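Local coordinates for protein halogenase (Chondromyces crocatus, PDB 3E1T) that is an FAD-dependent halogenase that probably installs the chlorine of the myxobacterial natural product chondrochloren, at residues 176-181 against 290-295; 182-187 against 285-290; 351-356 against 474-479. One frame throughout, in Å; residues are numbered along the deposited sequence.

Contact 1 of 3, residues 176-181 against 290-295; sequences QAVGER and NTSFWK
E180 and T291 hold each other by two hydrogen bonds where a small antiparallel sheet opens into loops. The sheet consists of strands 181-183, 288-290 and 306-307, and R181 faces N290 in it as a non-hydrogen-bonded pair. Beyond that pair one loop leads back toward strand 163-166 and the other on to strand 298-300, neighbours in the parallel sheet of the Rossmann-type fold.

E180 N points its hydrogen at T291 OG1, 2.8 Å away and nearly straight on (163°), while T291 N returns a bond to E180 O at 2.9 Å. The hydroxyl reaches the amide because OG1 lies between the backbone N and the carbonyl carbon of its own residue (chi1 51°). G179 passes so close that a CB on it would run into S292 N. Next along, V178 presses CG1 onto backbone, 3.4 Å from both S292 O and W294 N. Its CG2 meets K295 CG, and K295 CD rests 3.2 Å from A177 O. V178 also touches M298 and L300, and A177 and K295 both reach F139.

Three waters link further polar atoms of the two segments. One donates to V178 O and to W294 O, and the latter also accepts the S292 hydroxyl. Another donates to G179 O and N290 OD1, two acceptors 3.4 Å apart that both take a proton from this water. N290 ND2 is fixed by A305 O and shares a third water with R181, whose NH2 also bonds N170 O. That water lies at the edge of the R181 guanidinium, in its plane, and accepts from NH2 at 2.9 Å.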
loop_
_atom_site.group_PDB
_atom_site.type_symbol
_atom_site.label_atom_id
_atom_site.label_comp_id
_atom_site.label_asym_id
_atom_site.label_seq_id
_atom_site.Cartn_x
_atom_site.Cartn_y
_atom_site.Cartn_z
ATOM N N GLN A 176 12.699 11.608 7.425
ATOM C CA GLN A 176 14.168 11.583 7.496
ATOM C C GLN A 176 14.714 11.713 8.926
ATOM O O GLN A 176 15.879 11.411 9.190
ATOM C CB GLN A 176 14.793 12.639 6.575
ATOM C CG GLN A 176 14.698 14.061 7.098
ATOM C CD GLN A 176 13.311 14.649 6.953
ATOM O OE1 GLN A 176 12.446 14.083 6.274
ATOM N NE2 GLN A 176 13.087 15.804 7.590
ATOM N N ALA A 177 13.858 12.131 9.850
ATOM C CA ALA A 177 14.202 12.150 11.259
ATOM C C ALA A 177 14.337 10.736 11.828
ATOM O O ALA A 177 15.015 10.546 12.836
ATOM C CB ALA A 177 13.180 12.954 12.043
ATOM N N VAL A 178 13.704 9.744 11.191
ATOM C CA VAL A 178 13.811 8.354 11.662
ATOM C C VAL A 178 14.826 7.509 10.862
ATOM O O VAL A 178 15.619 6.756 11.450
ATOM C CB VAL A 178 12.430 7.633 11.695
ATOM C CG1 VAL A 178 12.597 6.166 11.975
ATOM C CG2 VAL A 178 11.507 8.256 12.744
ATOM N N GLY A 179 14.784 7.608 9.538
ATOM C CA GLY A 179 15.644 6.786 8.681
ATOM C C GLY A 179 15.782 7.339 7.282
ATOM O O GLY A 179 15.174 8.367 6.958
ATOM N N GLU A 180 16.592 6.671 6.458
ATOM C CA GLU A 180 16.770 7.056 5.061
ATOM C C GLU A 180 15.791 6.254 4.186
ATOM O O GLU A 180 15.654 5.050 4.342
ATOM C CB GLU A 180 18.217 6.786 4.619
ATOM C CG GLU A 180 18.511 7.150 3.159
ATOM C CD GLU A 180 19.750 6.460 2.583
ATOM O OE1 GLU A 180 20.531 5.845 3.350
ATOM O OE2 GLU A 180 19.929 6.520 1.338
ATOM N N ARG A 181 15.113 6.921 3.268
ATOM C CA ARG A 181 14.257 6.193 2.333
ATOM C C ARG A 181 15.155 5.638 1.211
ATOM O O ARG A 181 15.968 6.366 0.639
ATOM C CB ARG A 181 13.158 7.109 1.798
ATOM C CG ARG A 181 12.351 6.523 0.679
ATOM C CD ARG A 181 11.453 7.565 0.072
ATOM N NE ARG A 181 10.333 7.874 0.959
ATOM C CZ ARG A 181 9.269 8.576 0.595
ATOM N NH1 ARG A 181 9.173 9.059 -0.640
ATOM N NH2 ARG A 181 8.300 8.794 1.464
ATOM N N ASN A 290 12.291 2.340 4.265
ATOM C CA ASN A 290 13.168 3.119 5.125
ATOM C C ASN A 290 14.158 2.248 5.888
ATOM O O ASN A 290 13.858 1.097 6.210
ATOM C CB ASN A 290 12.332 3.986 6.070
ATOM C CG ASN A 290 12.008 5.345 5.469
ATOM O OD1 ASN A 290 12.696 6.322 5.743
ATOM N ND2 ASN A 290 10.969 5.407 4.618
ATOM N N THR A 291 15.346 2.791 6.170
ATOM C CA THR A 291 16.374 2.063 6.940
ATOM C C THR A 291 15.965 1.799 8.383
ATOM O O THR A 291 16.538 0.930 9.053
ATOM C CB THR A 291 17.753 2.780 6.932
ATOM O OG1 THR A 291 17.581 4.149 7.305
ATOM C CG2 THR A 291 18.376 2.724 5.533
ATOM N N SER A 292 14.968 2.543 8.856
ATOM C CA SER A 292 14.434 2.369 10.205
ATOM C C SER A 292 12.993 2.838 10.238
ATOM O O SER A 292 12.643 3.787 9.534
ATOM C CB SER A 292 15.255 3.178 11.220
ATOM O OG SER A 292 14.834 2.887 12.556
ATOM N N PHE A 293 12.170 2.163 11.039
ATOM C CA PHE A 293 10.752 2.539 11.210
ATOM C C PHE A 293 10.462 3.228 12.550
ATOM O O PHE A 293 9.342 3.693 12.777
ATOM C CB PHE A 293 9.813 1.329 11.060
ATOM C CG PHE A 293 9.857 0.663 9.699
ATOM C CD1 PHE A 293 10.251 1.362 8.557
ATOM C CD2 PHE A 293 9.454 -0.662 9.559
ATOM C CE1 PHE A 293 10.275 0.735 7.299
ATOM C CE2 PHE A 293 9.487 -1.291 8.309
ATOM C CZ PHE A 293 9.889 -0.582 7.182
ATOM N N TRP A 294 11.461 3.292 13.432
ATOM C CA TRP A 294 11.328 4.040 14.693
ATOM C C TRP A 294 12.691 4.521 15.217
ATOM O O TRP A 294 13.743 4.006 14.818
ATOM C CB TRP A 294 10.631 3.185 15.752
ATOM C CG TRP A 294 11.498 2.111 16.302
ATOM C CD1 TRP A 294 11.852 0.946 15.684
ATOM C CD2 TRP A 294 12.132 2.093 17.590
ATOM N NE1 TRP A 294 12.663 0.204 16.508
ATOM C CE2 TRP A 294 12.850 0.883 17.684
ATOM C CE3 TRP A 294 12.148 2.975 18.678
ATOM C CZ2 TRP A 294 13.591 0.536 18.822
ATOM C CZ3 TRP A 294 12.881 2.625 19.812
ATOM C CH2 TRP A 294 13.596 1.422 19.869
ATOM N N LYS A 295 12.692 5.507 16.103
ATOM C CA LYS A 295 13.967 5.876 16.742
ATOM C C LYS A 295 13.900 5.943 18.272
ATOM O O LYS A 295 14.353 5.014 18.956
ATOM C CB LYS A 295 14.606 7.120 16.098
ATOM C CG LYS A 295 13.779 8.383 16.159
ATOM C CD LYS A 295 14.631 9.632 15.890
ATOM C CE LYS A 295 16.006 9.557 16.569
ATOM N NZ LYS A 295 16.675 10.891 16.720
HETATM O O HOH W 1 16.255 5.318 13.558
HETATM O O HOH W 2 13.056 9.087 5.371
HETATM O O HOH W 3 9.589 8.016 3.948
#

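Contact 2 of 3, residues 182-187 against 285-290; sequences VYSRFF and DYSYCN
V182 and C289 form an antiparallel hydrogen-bonded pair, V182 N to C289 O at 2.8 Å and C289 N to V182 O at 2.9 Å. Y183 and Y288 follow as a non-hydrogen-bonded pair with CA atoms 4.1 Å apart. The pairing then ends with S184 N bonding S287 O at 3.1 Å, from 44° out of the carbonyl plane, as the chains turn away into loops.

Y183 and Y288 run out abreast from neighbouring strands, their ring planes turned 80° to each other. Y183 sets its edge against backbone, CE1 lying 3.3 Å from D285 O, and brings CD1 up to Y288 CB. The Y288 hydroxyl goes on to D303 O, and its ring takes R181 in a cation-pi contact.

Past the strands, S287 holds OG anti to its backbone N (chi1 -170°), which brings it 3.4 Å from F187 CB and 3.5 Å from S184 CB; it bonds V308 O. S184 OG receives weak bonds from F186 N and F187 N and pairs with Y359 OH. The F187 ring meets Y359 and Y366 edge-to-face.

S287 follows Y286, a neighbour of FAD whose OH bonds D309. Both buried serine hydroxyls therefore have partners, tying the strand ends to helix 340-368 and to the backbone at V308.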
loop_
_atom_site.group_PDB
_atom_site.type_symbol
_atom_site.label_atom_id
_atom_site.label_comp_id
_atom_site.label_asym_id
_atom_site.label_seq_id
_atom_site.Cartn_x
_atom_site.Cartn_y
_atom_site.Cartn_z
ATOM N N VAL A 182 15.031 4.341 0.953
ATOM C CA VAL A 182 15.835 3.643 -0.054
ATOM C C VAL A 182 14.889 3.101 -1.138
ATOM O O VAL A 182 13.998 2.335 -0.835
ATOM C CB VAL A 182 16.639 2.477 0.608
ATOM C CG1 VAL A 182 17.342 1.613 -0.426
ATOM C CG2 VAL A 182 17.681 3.041 1.616
ATOM N N TYR A 183 15.072 3.544 -2.381
ATOM C CA TYR A 183 14.228 3.127 -3.493
ATOM C C TYR A 183 14.598 1.748 -4.040
ATOM O O TYR A 183 15.772 1.403 -4.133
ATOM C CB TYR A 183 14.236 4.194 -4.607
ATOM C CG TYR A 183 13.690 5.512 -4.131
ATOM C CD1 TYR A 183 12.324 5.783 -4.201
ATOM C CD2 TYR A 183 14.530 6.480 -3.574
ATOM C CE1 TYR A 183 11.800 6.998 -3.746
ATOM C CE2 TYR A 183 14.012 7.708 -3.116
ATOM C CZ TYR A 183 12.648 7.947 -3.205
ATOM O OH TYR A 183 12.118 9.138 -2.767
ATOM N N SER A 184 13.577 0.960 -4.363
ATOM C CA SER A 184 13.744 -0.312 -5.058
ATOM C C SER A 184 14.089 -0.074 -6.508
ATOM O O SER A 184 13.431 0.722 -7.175
ATOM C CB SER A 184 12.446 -1.105 -5.019
ATOM O OG SER A 184 12.504 -2.203 -5.931
ATOM N N ARG A 185 15.092 -0.790 -7.009
ATOM C CA ARG A 185 15.420 -0.719 -8.439
ATOM C C ARG A 185 14.511 -1.606 -9.316
ATOM O O ARG A 185 14.408 -1.406 -10.528
ATOM C CB ARG A 185 16.902 -1.032 -8.664
ATOM C CG ARG A 185 17.805 -0.028 -7.979
ATOM C CD ARG A 185 19.285 -0.209 -8.322
ATOM N NE ARG A 185 20.123 0.074 -7.152
ATOM C CZ ARG A 185 20.422 1.289 -6.686
ATOM N NH1 ARG A 185 19.965 2.386 -7.285
ATOM N NH2 ARG A 185 21.187 1.406 -5.603
ATOM N N PHE A 186 13.834 -2.565 -8.698
ATOM C CA PHE A 186 12.925 -3.451 -9.424
ATOM C C PHE A 186 11.629 -2.759 -9.826
ATOM O O PHE A 186 11.232 -2.818 -10.979
ATOM C CB PHE A 186 12.607 -4.705 -8.609
ATOM C CG PHE A 186 11.909 -5.779 -9.414
ATOM C CD1 PHE A 186 12.646 -6.673 -10.181
ATOM C CD2 PHE A 186 10.517 -5.868 -9.426
ATOM C CE1 PHE A 186 12.004 -7.655 -10.945
ATOM C CE2 PHE A 186 9.859 -6.832 -10.185
ATOM C CZ PHE A 186 10.611 -7.736 -10.947
ATOM N N PHE A 187 10.956 -2.139 -8.855
ATOM C CA PHE A 187 9.673 -1.492 -9.089
ATOM C C PHE A 187 9.858 -0.033 -9.507
ATOM O O PHE A 187 9.270 0.877 -8.927
ATOM C CB PHE A 187 8.780 -1.620 -7.843
ATOM C CG PHE A 187 8.514 -3.052 -7.436
ATOM C CD1 PHE A 187 7.593 -3.827 -8.132
ATOM C CD2 PHE A 187 9.208 -3.625 -6.388
ATOM C CE1 PHE A 187 7.356 -5.151 -7.775
ATOM C CE2 PHE A 187 8.971 -4.941 -6.009
ATOM C CZ PHE A 187 8.022 -5.700 -6.708
ATOM N N ASP A 285 8.334 6.946 -8.527
ATOM C CA ASP A 285 9.254 6.717 -7.415
ATOM C C ASP A 285 8.477 6.364 -6.143
ATOM O O ASP A 285 8.784 6.872 -5.062
ATOM C CB ASP A 285 10.147 7.968 -7.181
ATOM C CG ASP A 285 11.075 8.256 -8.350
ATOM O OD1 ASP A 285 11.682 7.304 -8.875
ATOM O OD2 ASP A 285 11.200 9.440 -8.751
ATOM N N TYR A 286 7.468 5.496 -6.282
ATOM C CA TYR A 286 6.633 5.091 -5.161
ATOM C C TYR A 286 7.123 3.853 -4.422
ATOM O O TYR A 286 6.605 3.549 -3.341
ATOM C CB TYR A 286 5.182 4.870 -5.620
ATOM C CG TYR A 286 5.011 3.849 -6.745
ATOM C CD1 TYR A 286 5.292 2.490 -6.547
ATOM C CD2 TYR A 286 4.549 4.247 -7.998
ATOM C CE1 TYR A 286 5.125 1.551 -7.591
ATOM C CE2 TYR A 286 4.372 3.322 -9.041
ATOM C CZ TYR A 286 4.664 1.988 -8.834
ATOM O OH TYR A 286 4.466 1.087 -9.866
ATOM N N SER A 287 8.095 3.130 -4.975
ATOM C CA SER A 287 8.551 1.885 -4.321
ATOM C C SER A 287 9.826 2.104 -3.507
ATOM O O SER A 287 10.847 2.469 -4.061
ATOM C CB SER A 287 8.776 0.758 -5.326
ATOM O OG SER A 287 8.979 -0.481 -4.634
ATOM N N TYR A 288 9.757 1.877 -2.200
ATOM C CA TYR A 288 10.872 2.217 -1.299
ATOM C C TYR A 288 10.664 1.593 0.064
ATOM O O TYR A 288 9.569 1.143 0.389
ATOM C CB TYR A 288 11.024 3.747 -1.138
ATOM C CG TYR A 288 9.738 4.431 -0.759
ATOM C CD1 TYR A 288 9.240 4.346 0.534
ATOM C CD2 TYR A 288 9.003 5.154 -1.710
ATOM C CE1 TYR A 288 8.040 4.955 0.886
ATOM C CE2 TYR A 288 7.798 5.769 -1.365
ATOM C CZ TYR A 288 7.325 5.651 -0.061
ATOM O OH TYR A 288 6.133 6.235 0.296
ATOM N N CYS A 289 11.728 1.581 0.854
ATOM C CA CYS A 289 11.661 1.162 2.241
ATOM C C CYS A 289 12.621 2.061 3.009
ATOM O O CYS A 289 13.632 2.507 2.472
ATOM C CB CYS A 289 12.047 -0.310 2.392
ATOM S SG CYS A 289 11.761 -1.043 4.039
ATOM N N ASN A 290 12.291 2.340 4.265
ATOM C CA ASN A 290 13.168 3.119 5.125
ATOM C C ASN A 290 14.158 2.248 5.888
ATOM O O ASN A 290 13.858 1.097 6.210
ATOM C CB ASN A 290 12.332 3.986 6.070
ATOM C CG ASN A 290 12.008 5.345 5.469
ATOM O OD1 ASN A 290 12.696 6.322 5.743
ATOM N ND2 ASN A 290 10.969 5.407 4.618
HETATM O O HOH W 4 11.361 3.147 -6.879
HETATM O O HOH W 5 8.285 3.586 -8.304
#

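Contact 3 of 3, residues 351-356 against 474-479; sequences YRREYG and HLAMFG
R353 reaches from helix 340-368 to A476 O, near the C-terminal end of helix 467-477. Its chain bends at chi3 (79°), so that it curves past A476 O and turns NH1 onto it. CG and CD pass close by, CG at 3.1 Å from A476 O, before NH1 makes the bond: 2.8 Å from A476 O, with the hydrogen well aligned (162°). NH1 lies in the carbonyl plane on a lone pair, and the oxygen in turn lies in the guanidinium plane, so both flat groups are used edge-on. An alanine in place of R353 has neither NH1 nor the methylenes, and A476 O would probably be left without this donor and the helix end less firmly held.

Beside this polar link two apolar touches bring the helices together. R352 CB sits against A476 CB, 3.6 Å away, a contact between the roots of two side chains that face each other. The rest of R352 runs off the other way, its guanidinium turned to E348 and N290 and lying against the F293 ring, while its carbonyl O accepts from Q473 NE2. M477 packs against G356, further along helix 340-368. Its thioether lies over the backbone of G356, with SD 3.7 Å from G356 CA and the methyl CE 3.6 Å from G356 C. A CB on G356 would collide with the sulfur. M477 also touches F461.

The join is thus a helix-helix packing of mixed character: small or bare backbone surfaces take the close approach, and a positive guanidinium sits where helix carbonyls gather, an arrangement that is probably favourable for the C-terminal end of the helix dipole.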
loop_
_atom_site.group_PDB
_atom_site.type_symbol
_atom_site.label_atom_id
_atom_site.label_comp_id
_atom_site.label_asym_id
_atom_site.label_seq_id
_atom_site.Cartn_x
_atom_site.Cartn_y
_atom_site.Cartn_z
ATOM N N TYR A 351 6.292 -5.683 10.806
ATOM C CA TYR A 351 6.014 -4.838 9.644
ATOM C C TYR A 351 6.905 -5.233 8.449
ATOM O O TYR A 351 6.416 -5.371 7.323
ATOM C CB TYR A 351 6.218 -3.368 10.034
ATOM C CG TYR A 351 5.707 -2.284 9.061
ATOM C CD1 TYR A 351 4.947 -2.588 7.928
ATOM C CD2 TYR A 351 5.963 -0.943 9.326
ATOM C CE1 TYR A 351 4.481 -1.575 7.070
ATOM C CE2 TYR A 351 5.517 0.078 8.471
ATOM C CZ TYR A 351 4.767 -0.243 7.357
ATOM O OH TYR A 351 4.319 0.774 6.539
ATOM N N ARG A 352 8.199 -5.389 8.700
ATOM C CA ARG A 352 9.158 -5.799 7.674
ATOM C C ARG A 352 8.821 -7.205 7.145
ATOM O O ARG A 352 9.035 -7.498 5.969
ATOM C CB ARG A 352 10.589 -5.783 8.226
ATOM C CG ARG A 352 11.177 -4.392 8.386
ATOM C CD ARG A 352 12.676 -4.378 8.754
ATOM N NE ARG A 352 13.112 -2.989 8.882
ATOM C CZ ARG A 352 13.403 -2.184 7.861
ATOM N NH1 ARG A 352 13.373 -2.637 6.610
ATOM N NH2 ARG A 352 13.747 -0.920 8.089
ATOM N N ARG A 353 8.292 -8.062 8.017
ATOM C CA ARG A 353 7.892 -9.409 7.617
ATOM C C ARG A 353 6.753 -9.365 6.609
ATOM O O ARG A 353 6.818 -10.051 5.587
ATOM C CB ARG A 353 7.512 -10.267 8.824
ATOM C CG ARG A 353 8.713 -10.770 9.560
ATOM C CD ARG A 353 8.395 -11.272 10.962
ATOM N NE ARG A 353 7.823 -12.617 10.979
ATOM C CZ ARG A 353 8.510 -13.744 10.797
ATOM N NH1 ARG A 353 9.812 -13.719 10.544
ATOM N NH2 ARG A 353 7.889 -14.912 10.850
ATOM N N GLU A 354 5.730 -8.551 6.884
ATOM C CA GLU A 354 4.581 -8.454 5.995
ATOM C C GLU A 354 4.927 -7.711 4.688
ATOM O O GLU A 354 4.494 -8.122 3.605
ATOM C CB GLU A 354 3.388 -7.805 6.709
ATOM C CG GLU A 354 2.085 -7.766 5.890
ATOM C CD GLU A 354 1.377 -9.140 5.733
ATOM O OE1 GLU A 354 1.845 -10.178 6.266
ATOM O OE2 GLU A 354 0.329 -9.163 5.064
ATOM N N TYR A 355 5.694 -6.627 4.805
ATOM C CA TYR A 355 6.210 -5.891 3.644
ATOM C C TYR A 355 7.086 -6.796 2.762
ATOM O O TYR A 355 6.948 -6.785 1.531
ATOM C CB TYR A 355 6.994 -4.648 4.097
ATOM C CG TYR A 355 7.882 -4.019 3.044
ATOM C CD1 TYR A 355 7.368 -3.104 2.114
ATOM C CD2 TYR A 355 9.248 -4.315 2.992
ATOM C CE1 TYR A 355 8.205 -2.515 1.144
ATOM C CE2 TYR A 355 10.083 -3.740 2.025
ATOM C CZ TYR A 355 9.552 -2.853 1.113
ATOM O OH TYR A 355 10.383 -2.288 0.188
ATOM N N GLY A 356 7.974 -7.556 3.404
ATOM C CA GLY A 356 8.861 -8.524 2.746
ATOM C C GLY A 356 8.139 -9.644 2.013
ATOM O O GLY A 356 8.531 -10.035 0.900
ATOM N N HIS A 474 16.287 -9.543 5.914
ATOM C CA HIS A 474 16.703 -10.918 6.208
ATOM C C HIS A 474 16.548 -11.205 7.695
ATOM O O HIS A 474 15.983 -12.216 8.060
ATOM C CB HIS A 474 18.139 -11.207 5.751
ATOM C CG HIS A 474 18.517 -12.657 5.849
ATOM N ND1 HIS A 474 18.850 -13.262 7.042
ATOM C CD2 HIS A 474 18.585 -13.628 4.905
ATOM C CE1 HIS A 474 19.117 -14.540 6.831
ATOM N NE2 HIS A 474 18.964 -14.789 5.542
ATOM N N LEU A 475 17.033 -10.306 8.545
ATOM C CA LEU A 475 16.906 -10.468 10.002
ATOM C C LEU A 475 15.437 -10.611 10.447
ATOM O O LEU A 475 15.099 -11.486 11.253
ATOM C CB LEU A 475 17.598 -9.299 10.716
ATOM C CG LEU A 475 18.302 -9.524 12.064
ATOM C CD1 LEU A 475 19.100 -10.843 12.116
ATOM C CD2 LEU A 475 19.200 -8.326 12.399
ATOM N N ALA A 476 14.565 -9.765 9.900
ATOM C CA ALA A 476 13.145 -9.769 10.263
ATOM C C ALA A 476 12.412 -11.020 9.776
ATOM O O ALA A 476 11.596 -11.585 10.500
ATOM C CB ALA A 476 12.456 -8.513 9.738
ATOM N N MET A 477 12.712 -11.449 8.552
ATOM C CA MET A 477 12.025 -12.589 7.949
ATOM C C MET A 477 12.747 -13.899 8.248
ATOM O O MET A 477 12.114 -14.938 8.349
ATOM C CB MET A 477 11.911 -12.411 6.436
ATOM C CG MET A 477 11.263 -11.105 5.997
ATOM S SD MET A 477 11.251 -10.867 4.204
ATOM C CE MET A 477 10.069 -12.128 3.698
ATOM N N PHE A 478 14.066 -13.808 8.417
ATOM C CA PHE A 478 15.001 -14.942 8.397
ATOM C C PHE A 478 14.939 -15.737 7.088
ATOM O O PHE A 478 15.022 -16.964 7.077
ATOM C CB PHE A 478 14.909 -15.799 9.668
ATOM C CG PHE A 478 15.735 -15.261 10.800
ATOM C CD1 PHE A 478 17.126 -15.245 10.713
ATOM C CD2 PHE A 478 15.132 -14.741 11.938
ATOM C CE1 PHE A 478 17.909 -14.737 11.751
ATOM C CE2 PHE A 478 15.900 -14.231 12.982
ATOM C CZ PHE A 478 17.290 -14.227 12.891
ATOM N N GLY A 479 14.818 -14.992 5.988
ATOM C CA GLY A 479 14.599 -15.540 4.659
ATOM C C GLY A 479 13.212 -16.135 4.533
ATOM O O GLY A 479 12.981 -17.265 4.960
#

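Contacts 1 and 2 run on from each other along the same two chain segments, contact 2 holding most of the strand pairing and contact 1 the loops beyond it. They share N290, have centres 14 Å apart, and contact 2 is nested inside the chain loop that contact 1 closes. Contact 3 lies about 16 Å from either, centre to centre, yet its helix 340-368 packs directly on them: R352 NH2 reaches N290 O at 2.8 Å, a probable hydrogen bond; Y355 OH stands 3.4 Å from C289 CB; and Y351 CD2 is 3.5 Å from F293 CD2. The flavin lies about 4 Å from the side chain of Y286 in contact 2, against about 10 Å from that of R181 in contact 1.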